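Local coordinates for alpha-1,3-glucanase (Bacillus circulans, PDB 5ZRU), which hydrolyses alpha-1,3-glucan as a family 87 glycoside hydrolase, this chain being the catalytic unit cut from a longer, probably carbohydrate-binding protein, at residues A[81-86]-A[164-169]; A[91-96]-A[109-114]. One frame throughout, in Å; residues are numbered along the deposited sequence.

Contact 1. Residues A[81-86]-A[164-169]. With CA (calcium ion), chain M.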
loop_
_atom_site.group_PDB
_atom_site.type_symbol
_atom_site.label_atom_id
_atom_site.label_comp_id
_atom_site.label_asym_id
_atom_site.label_seq_id
_atom_site.Cartn_x
_atom_site.Cartn_y
_atom_site.Cartn_z
ATOM N N PHE A 81 -7.672 12.099 4.162
ATOM C CA PHE A 81 -8.207 12.888 5.266
ATOM C C PHE A 81 -7.961 12.151 6.576
ATOM O O PHE A 81 -7.635 10.959 6.591
ATOM C CB PHE A 81 -9.721 13.129 5.101
ATOM C CG PHE A 81 -10.539 11.896 5.379
ATOM C CD1 PHE A 81 -10.676 10.920 4.407
ATOM C CD2 PHE A 81 -11.103 11.681 6.629
ATOM C CE1 PHE A 81 -11.391 9.751 4.661
ATOM C CE2 PHE A 81 -11.806 10.523 6.902
ATOM C CZ PHE A 81 -11.958 9.549 5.909
ATOM N N THR A 82 -8.175 12.861 7.691
ATOM C CA THR A 82 -8.208 12.236 9.011
ATOM C C THR A 82 -9.392 12.793 9.794
ATOM O O THR A 82 -9.813 13.934 9.584
ATOM C CB THR A 82 -6.896 12.468 9.804
ATOM O OG1 THR A 82 -7.012 11.887 11.113
ATOM C CG2 THR A 82 -6.619 13.964 9.965
ATOM N N MET A 83 -9.937 11.970 10.684
ATOM C CA MET A 83 -10.964 12.394 11.628
ATOM C C MET A 83 -10.838 11.517 12.870
ATOM O O MET A 83 -10.217 10.456 12.819
ATOM C CB MET A 83 -12.374 12.296 11.019
ATOM C CG MET A 83 -12.853 10.867 10.778
ATOM S SD MET A 83 -14.428 10.825 9.899
ATOM C CE MET A 83 -15.624 11.195 11.177
ATOM N N PRO A 84 -11.389 11.958 14.005
ATOM C CA PRO A 84 -11.142 11.227 15.256
ATOM C C PRO A 84 -11.809 9.861 15.273
ATOM O O PRO A 84 -12.845 9.630 14.643
ATOM C CB PRO A 84 -11.756 12.137 16.334
ATOM C CG PRO A 84 -12.024 13.463 15.649
ATOM C CD PRO A 84 -12.253 13.131 14.211
ATOM N N ASP A 85 -11.201 8.959 16.036
ATOM C CA ASP A 85 -11.804 7.696 16.430
ATOM C C ASP A 85 -12.797 7.926 17.575
ATOM O O ASP A 85 -12.803 8.977 18.234
ATOM C CB ASP A 85 -10.694 6.720 16.853
ATOM C CG ASP A 85 -11.128 5.252 16.853
ATOM O OD1 ASP A 85 -12.258 4.934 16.445
ATOM O OD2 ASP A 85 -10.308 4.409 17.275
ATOM N N SER A 86 -13.652 6.937 17.801
ATOM C CA SER A 86 -14.501 6.955 18.985
ATOM C C SER A 86 -13.746 6.372 20.171
ATOM O O SER A 86 -12.702 5.733 20.021
ATOM C CB SER A 86 -15.784 6.161 18.749
ATOM O OG SER A 86 -15.478 4.791 18.527
ATOM N N LEU A 164 -16.557 17.563 15.326
ATOM C CA LEU A 164 -15.317 16.837 15.104
ATOM C C LEU A 164 -14.322 17.698 14.346
ATOM O O LEU A 164 -14.693 18.459 13.447
ATOM C CB LEU A 164 -15.579 15.538 14.330
ATOM C CG LEU A 164 -16.627 14.586 14.899
ATOM C CD1 LEU A 164 -16.747 13.328 14.028
ATOM C CD2 LEU A 164 -16.316 14.224 16.343
ATOM N N GLU A 165 -13.047 17.580 14.714
ATOM C CA GLU A 165 -11.982 18.172 13.925
ATOM C C GLU A 165 -11.595 17.200 12.822
ATOM O O GLU A 165 -11.297 16.033 13.090
ATOM C CB GLU A 165 -10.762 18.512 14.782
ATOM C CG GLU A 165 -9.510 18.852 13.962
ATOM C CD GLU A 165 -8.391 19.484 14.789
ATOM O OE1 GLU A 165 -8.693 20.129 15.814
ATOM O OE2 GLU A 165 -7.203 19.343 14.412
ATOM N N TYR A 166 -11.620 17.681 11.592
ATOM C CA TYR A 166 -11.186 16.915 10.437
ATOM C C TYR A 166 -9.821 17.422 9.995
ATOM O O TYR A 166 -9.413 18.539 10.322
ATOM C CB TYR A 166 -12.199 17.054 9.291
ATOM C CG TYR A 166 -13.561 16.507 9.612
ATOM C CD1 TYR A 166 -14.494 17.276 10.291
ATOM C CD2 TYR A 166 -13.920 15.218 9.236
ATOM C CE1 TYR A 166 -15.742 16.772 10.595
ATOM C CE2 TYR A 166 -15.163 14.711 9.527
ATOM C CZ TYR A 166 -16.075 15.500 10.206
ATOM O OH TYR A 166 -17.315 14.996 10.503
ATOM N N GLY A 167 -9.105 16.590 9.270
ATOM C CA GLY A 167 -7.885 17.021 8.608
ATOM C C GLY A 167 -7.926 16.627 7.148
ATOM O O GLY A 167 -8.418 15.555 6.805
ATOM N N VAL A 168 -7.412 17.506 6.292
ATOM C CA VAL A 168 -7.302 17.202 4.866
ATOM C C VAL A 168 -5.837 17.258 4.472
ATOM O O VAL A 168 -5.184 18.297 4.624
ATOM C CB VAL A 168 -8.136 18.159 3.999
ATOM C CG1 VAL A 168 -8.029 17.767 2.533
ATOM C CG2 VAL A 168 -9.590 18.123 4.443
ATOM N N ASP A 169 -5.332 16.150 3.927
ATOM C CA ASP A 169 -3.954 16.067 3.447
ATOM C C ASP A 169 -3.854 16.558 2.001
ATOM O O ASP A 169 -3.167 17.546 1.711
ATOM C CB ASP A 169 -3.469 14.614 3.587
ATOM C CG ASP A 169 -1.981 14.452 3.383
ATOM O OD1 ASP A 169 -1.275 15.458 3.141
ATOM O OD2 ASP A 169 -1.515 13.289 3.453
HETATM CA CA CA M . 0.568 16.922 3.128
HETATM O O HOH W 1 2.369 18.231 2.058
#
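M83 and Y166 lie side by side and point the same way, a sulfur-aromatic pairing where two antiparallel strands give way to loop. M83 CB touches Y166 CD2 at 3.8 Å, and further out SD comes to 4.0 Å from Y166 CE2. The sulfur of this Met-aromatic contact meets the ring obliquely, 68° off its normal. A bend at the thioether (chi3 -78°) carries M83 CE to L164 CD1, 3.7 Å away, and the methionine tip bridges the leucine and the tyrosine. P84 crosses L164 more loosely, while P84 CD rests 3.3 Å from the carbonyl oxygen E165 O.

The frame for this packing is the end of two inner strands of an antiparallel sheet in the galactose-binding-like D1 part of the catalytic unit. Strand 76-82 runs between 166-174 and 132-144. T82 of this strand and G167 of 166-174 form a hydrogen-bonded pair, with T82 N to G167 O and G167 N to T82 O both at 2.8 Å. With chi1 177° T82 turns OG1 away from its own N, to be taken up by R136 O, and T82 CG2 settles 3.6 Å from the bare G167 CA, which has no CB to stand in the way. F81, paired with V168, keeps CB 3.2 Å from G167 O but sends its ring off to L110 of the facing sheet, which M83 and Y166 also touch. At D169, the last residue of 164-169, OD1 binds a calcium ion at 2.4 Å, with the side chains of D22, T23 and S50 and the carbonyl O of R53; OD2 forms a salt bridge with R80.

Contact 2. Residues A[91-96]-A[109-114]; sequences GLNGSL and PLTSYY. With PE5 (3,6,9,12,15,18,21,24-octaoxahexacosan-1-ol), chain C.
T111 and N93 stand side by side on the same face of a beta hairpin, a non-hydrogen-bonded pair whose side chains point the same way. From T111 CB, 3.4 Å from N93 OD1, the side chain forks. Its CG2 branch meets the bound polyether PE5, 3.3 Å from O3. The hydroxyl branch, set opposite the backbone N by a chi1 of -176°, brings OG1 within 2.9 Å of N93 OD1 and 3.1 Å of L92 O, two acceptors that compete for one proton. OG1 also accepts from Y113 N at 3.0 Å, closing an ST turn where the strand ends. A valine in its place would probably leave Y113 N without its acceptor and the N93 amide freer to rotate. Past the turn S112 OG, also hydrogen-bonded to P84 O, accepts from L92 N, and S112 N returns a bond to L92 O in its carbonyl plane. On the other face, L110 CD1 packs 3.6 Å from L96 CG. L110 also faces inward onto M79 of strand 76-82 and V140 of strand 132-144, while its own strand, 103-111, is outermost in a five-strand antiparallel sheet, beside 93-100 and then 153-157.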
loop_
_atom_site.group_PDB
_atom_site.type_symbol
_atom_site.label_atom_id
_atom_site.label_comp_id
_atom_site.label_asym_id
_atom_site.label_seq_id
_atom_site.Cartn_x
_atom_site.Cartn_y
_atom_site.Cartn_z
ATOM N N GLY A 91 -15.096 3.788 15.693
ATOM C CA GLY A 91 -15.087 4.856 14.718
ATOM C C GLY A 91 -16.279 5.785 14.867
ATOM O O GLY A 91 -17.261 5.503 15.559
ATOM N N LEU A 92 -16.179 6.925 14.192
ATOM C CA LEU A 92 -17.230 7.928 14.160
ATOM C C LEU A 92 -17.633 8.191 12.715
ATOM O O LEU A 92 -16.816 8.069 11.798
ATOM C CB LEU A 92 -16.760 9.239 14.809
ATOM C CG LEU A 92 -16.418 9.168 16.298
ATOM C CD1 LEU A 92 -15.722 10.453 16.720
ATOM C CD2 LEU A 92 -17.690 8.935 17.113
ATOM N N ASN A 93 -18.890 8.560 12.516
ATOM C CA ASN A 93 -19.372 8.955 11.199
ATOM C C ASN A 93 -19.533 10.467 11.144
ATOM O O ASN A 93 -19.988 11.089 12.110
ATOM C CB ASN A 93 -20.695 8.263 10.876
ATOM C CG ASN A 93 -20.558 6.750 10.826
ATOM O OD1 ASN A 93 -19.479 6.230 10.564
ATOM N ND2 ASN A 93 -21.656 6.041 11.061
ATOM N N GLY A 94 -19.169 11.048 10.016
ATOM C CA GLY A 94 -19.182 12.489 9.852
ATOM C C GLY A 94 -19.252 12.843 8.395
ATOM O O GLY A 94 -19.769 12.062 7.575
ATOM N N SER A 95 -18.714 14.002 8.038
ATOM C CA SER A 95 -18.834 14.477 6.666
ATOM C C SER A 95 -17.986 15.725 6.491
ATOM O O SER A 95 -17.616 16.388 7.465
ATOM C CB SER A 95 -20.293 14.785 6.307
ATOM O OG SER A 95 -20.788 15.867 7.092
ATOM N N LEU A 96 -17.698 16.044 5.229
ATOM C CA LEU A 96 -17.169 17.343 4.840
ATOM C C LEU A 96 -17.902 17.796 3.583
ATOM O O LEU A 96 -18.376 16.971 2.804
ATOM C CB LEU A 96 -15.650 17.299 4.593
ATOM C CG LEU A 96 -14.743 17.271 5.829
ATOM C CD1 LEU A 96 -13.296 17.029 5.426
ATOM C CD2 LEU A 96 -14.847 18.572 6.642
ATOM N N PRO A 109 -19.875 11.911 2.831
ATOM C CA PRO A 109 -19.826 11.186 4.105
ATOM C C PRO A 109 -18.431 10.636 4.363
ATOM O O PRO A 109 -17.718 10.230 3.440
ATOM C CB PRO A 109 -20.846 10.052 3.916
ATOM C CG PRO A 109 -21.620 10.400 2.670
ATOM C CD PRO A 109 -20.697 11.219 1.826
ATOM N N LEU A 110 -18.056 10.626 5.644
ATOM C CA LEU A 110 -16.737 10.218 6.106
ATOM C C LEU A 110 -16.884 9.343 7.340
ATOM O O LEU A 110 -17.855 9.471 8.094
ATOM C CB LEU A 110 -15.855 11.433 6.464
ATOM C CG LEU A 110 -15.615 12.445 5.347
ATOM C CD1 LEU A 110 -14.925 13.663 5.934
ATOM C CD2 LEU A 110 -14.779 11.808 4.227
ATOM N N THR A 111 -15.901 8.472 7.567
ATOM C CA THR A 111 -15.923 7.656 8.776
ATOM C C THR A 111 -14.492 7.350 9.194
ATOM O O THR A 111 -13.583 7.299 8.353
ATOM C CB THR A 111 -16.723 6.355 8.578
ATOM O OG1 THR A 111 -16.788 5.629 9.817
ATOM C CG2 THR A 111 -16.064 5.465 7.520
ATOM N N SER A 112 -14.291 7.162 10.503
ATOM C CA SER A 112 -13.030 6.625 11.008
ATOM C C SER A 112 -13.133 5.139 11.317
ATOM O O SER A 112 -12.210 4.578 11.915
ATOM C CB SER A 112 -12.546 7.405 12.243
ATOM O OG SER A 112 -13.555 7.541 13.238
ATOM N N TYR A 113 -14.222 4.491 10.881
ATOM C CA TYR A 113 -14.432 3.058 11.107
ATOM C C TYR A 113 -13.249 2.219 10.633
ATOM O O TYR A 113 -12.780 1.327 11.350
ATOM C CB TYR A 113 -15.707 2.605 10.388
ATOM C CG TYR A 113 -15.957 1.101 10.433
ATOM C CD1 TYR A 113 -16.597 0.521 11.527
ATOM C CD2 TYR A 113 -15.563 0.270 9.386
ATOM C CE1 TYR A 113 -16.845 -0.844 11.585
ATOM C CE2 TYR A 113 -15.801 -1.119 9.437
ATOM C CZ TYR A 113 -16.446 -1.655 10.539
ATOM O OH TYR A 113 -16.701 -2.998 10.613
ATOM N N TYR A 114 -12.784 2.461 9.401
ATOM C CA TYR A 114 -11.756 1.605 8.817
ATOM C C TYR A 114 -10.394 1.837 9.447
ATOM O O TYR A 114 -9.613 0.890 9.618
ATOM C CB TYR A 114 -11.646 1.853 7.317
ATOM C CG TYR A 114 -12.937 1.691 6.585
ATOM C CD1 TYR A 114 -13.451 0.430 6.308
ATOM C CD2 TYR A 114 -13.637 2.808 6.145
ATOM C CE1 TYR A 114 -14.650 0.290 5.616
ATOM C CE2 TYR A 114 -14.818 2.680 5.455
ATOM C CZ TYR A 114 -15.327 1.422 5.201
ATOM O OH TYR A 114 -16.518 1.338 4.503
HETATM C C48 PE5 C . -20.748 -0.993 4.721
HETATM C C50 PE5 C . -19.446 -0.564 5.406
HETATM O O1 PE5 C . -19.715 0.400 6.389
HETATM C C1 PE5 C . -18.600 0.814 7.131
HETATM C C2 PE5 C . -18.955 2.000 8.031
HETATM O O2 PE5 C . -19.290 3.107 7.243
HETATM C C3 PE5 C . -19.778 4.222 7.935
HETATM C C4 PE5 C . -20.162 5.321 6.936
HETATM O O3 PE5 C . -19.058 5.646 6.134
HETATM C C5 PE5 C . -19.232 6.701 5.227
HETATM C C6 PE5 C . -18.722 6.305 3.833
HETATM O O4 PE5 C . -17.355 6.587 3.670
HETATM C C7 PE5 C . -16.607 5.623 2.974
HETATM C C8 PE5 C . -17.260 5.305 1.627
HETATM O O5 PE5 C . -16.727 4.122 1.122
HETATM C C9 PE5 C . -17.422 3.581 0.031
HETATM C C10 PE5 C . -16.614 3.833 -1.235
HETATM O O6 PE5 C . -17.418 4.482 -2.174
HETATM C C11 PE5 C . -16.717 5.174 -3.165
HETATM C C12 PE5 C . -17.665 6.071 -3.948
HETATM O O7 PE5 C . -17.643 5.628 -5.269
HETATM C C13 PE5 C . -17.667 6.637 -6.235
HETATM C C14 PE5 C . -18.264 6.059 -7.515
HETATM O O8 PE5 C . -19.265 5.149 -7.158
HETATM C C15 PE5 C . -19.881 4.465 -8.218
HETATM C C16 PE5 C . -21.370 4.835 -8.267
HETATM O O52 PE5 C . -22.164 3.775 -7.809
#

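In the fold
The centres of contacts 1 and 2 are about 8 Å apart, and the hairpin of contact 2 belongs to the chain running between the two strands of contact 1. Two probable hydrogen bonds join them: P84 O to S112 OG at 2.6 Å, and Y166 OH, also bonded to D162, to S95 N at 3.0 Å. The side chains of T82 and S112 each lie about 4 Å from that of W116, a ligand of a second calcium ion. Contact 2 reaches toward the beta-helical D2 part, where Y113 OH bonds N287 O and Y114 OH bonds N285. PE5, held by N256 as well, sits between these parts, about 7 Å from the F81 side chain.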